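Local atomic coordinates of putative mannose-1-phosphate guanylyl transferase (Thermus thermophilus, PDB entry 2CU2), a protein that probably transfers a guanylyl group from GTP to mannose 1-phosphate, yielding GDP-mannose. Residues 122-127 against 245-250. Numbering follows the deposited sequence.
Sequences LATMLE and RVVLGR
Val247, on strand 244-249, directs its two methyls at Thr124 and Met125 of helix 115-128, a helix-on-sheet packing within the GT-A-type nucleotidyltransferase fold. The meeting is purely apolar, with no hydrogen bond between the segments. The main chains come nearest at Met125 CA and Val247 CA, 6.3 Å apart. Val247 meets both helix side chains at a slant, neither running parallel to it. Its CG2 does most of the touching: Val247 CG2 lies 3.5 Å from Met125 CG and 3.9 Å from Thr124 CG2. Met125 therefore offers the flank of its chain rather than its sulfur; the chain is extended at chi2 and then bends at chi3 (58°). In Thr124, chi1 of -62° sets OG1 beside the backbone N and anti to the carbonyl carbon, which leaves CG2 anti to the N and turned to the valine, while OG1 hydrogen-bonds Glu120 O, one turn earlier in the helix. Around the pair, Met125 also rests on Val189 and Ala191 of strand 184-192, Trp160 of strand 160-167 touches Val247, and main-chain bonds to Ala136 and Gly138 tie Val247 to the parallel neighbour 134-139. The second valine methyl, Val247 CG1, stands 4.1 Å from Thr124 CG2.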
# COMPACT_ATOMS: atom_id res chain seq x y z
N LEU A 122 -31.91 24.11 -4.57
CA LEU A 122 -32.65 23.93 -3.32
C LEU A 122 -33.66 25.05 -3.12
O LEU A 122 -34.78 24.81 -2.66
CB LEU A 122 -31.69 23.89 -2.13
CG LEU A 122 -30.94 22.57 -1.90
CD1 LEU A 122 -30.13 22.65 -0.62
CD2 LEU A 122 -31.94 21.44 -1.81
N ALA A 123 -33.26 26.28 -3.45
CA ALA A 123 -34.15 27.43 -3.32
C ALA A 123 -35.39 27.18 -4.16
O ALA A 123 -36.52 27.42 -3.72
CB ALA A 123 -33.45 28.71 -3.79
N THR A 124 -35.18 26.66 -5.36
CA THR A 124 -36.29 26.37 -6.26
C THR A 124 -37.17 25.25 -5.72
O THR A 124 -38.38 25.25 -5.93
CB THR A 124 -35.77 26.01 -7.66
OG1 THR A 124 -35.07 27.14 -8.19
CG2 THR A 124 -36.92 25.65 -8.58
N MET A 125 -36.56 24.30 -5.01
CA MET A 125 -37.33 23.20 -4.43
C MET A 125 -38.25 23.72 -3.34
O MET A 125 -39.40 23.29 -3.22
CB MET A 125 -36.38 22.14 -3.87
CG MET A 125 -35.83 21.18 -4.93
SD MET A 125 -34.65 19.97 -4.26
CE MET A 125 -35.67 19.16 -3.01
N LEU A 126 -37.75 24.66 -2.54
CA LEU A 126 -38.55 25.24 -1.47
C LEU A 126 -39.80 25.90 -2.04
O LEU A 126 -40.90 25.74 -1.51
CB LEU A 126 -37.72 26.27 -0.69
CG LEU A 126 -36.51 25.69 0.04
CD1 LEU A 126 -35.66 26.81 0.62
CD2 LEU A 126 -36.98 24.74 1.13
N GLU A 127 -39.64 26.62 -3.15
CA GLU A 127 -40.74 27.31 -3.80
C GLU A 127 -41.76 26.33 -4.38
O GLU A 127 -42.97 26.52 -4.33
CB GLU A 127 -40.17 28.19 -4.91
CG GLU A 127 -39.30 29.32 -4.38
CD GLU A 127 -39.29 30.45 -5.37
OE1 GLU A 127 -39.05 30.20 -6.54
OE2 GLU A 127 -39.54 31.59 -4.97
N ARG A 245 -43.05 16.89 -7.17
CA ARG A 245 -42.39 17.75 -8.15
C ARG A 245 -40.88 17.52 -8.13
O ARG A 245 -40.29 17.12 -7.13
CB ARG A 245 -42.70 19.20 -7.79
CG ARG A 245 -44.12 19.62 -8.19
CD ARG A 245 -44.51 20.96 -7.55
NE ARG A 245 -45.80 21.42 -8.09
CZ ARG A 245 -46.34 22.52 -7.53
NH1 ARG A 245 -45.71 23.15 -6.54
NH2 ARG A 245 -47.51 22.99 -7.98
N VAL A 246 -40.24 17.74 -9.30
CA VAL A 246 -38.80 17.52 -9.37
C VAL A 246 -38.07 18.71 -9.98
O VAL A 246 -38.43 19.23 -11.03
CB VAL A 246 -38.56 16.27 -10.22
CG1 VAL A 246 -37.07 15.95 -10.27
CG2 VAL A 246 -39.31 15.09 -9.63
N VAL A 247 -37.00 19.11 -9.29
CA VAL A 247 -36.07 20.12 -9.76
C VAL A 247 -34.76 19.49 -10.24
O VAL A 247 -34.13 18.68 -9.58
CB VAL A 247 -35.79 21.09 -8.61
CG1 VAL A 247 -34.80 22.16 -9.05
CG2 VAL A 247 -37.08 21.76 -8.18
N LEU A 248 -34.37 19.87 -11.48
CA LEU A 248 -33.14 19.32 -12.04
C LEU A 248 -31.92 20.16 -11.65
O LEU A 248 -31.80 21.34 -11.96
CB LEU A 248 -33.28 19.30 -13.56
CG LEU A 248 -34.23 18.21 -14.06
CD1 LEU A 248 -34.13 18.00 -15.57
CD2 LEU A 248 -33.96 16.85 -13.42
N GLY A 249 -31.01 19.52 -10.89
CA GLY A 249 -29.75 20.17 -10.56
C GLY A 249 -28.71 19.95 -11.67
O GLY A 249 -28.59 18.87 -12.23
N ARG A 250 -27.99 21.03 -12.01
CA ARG A 250 -27.04 20.93 -13.12
C ARG A 250 -25.59 21.02 -12.65
O ARG A 250 -24.66 21.15 -13.43
CB ARG A 250 -27.34 22.06 -14.10
CG ARG A 250 -28.81 22.12 -14.50
CD ARG A 250 -29.00 22.70 -15.90
NE ARG A 250 -30.42 22.70 -16.27
CZ ARG A 250 -30.94 21.54 -16.70
NH1 ARG A 250 -30.18 20.45 -16.76
NH2 ARG A 250 -32.23 21.48 -17.06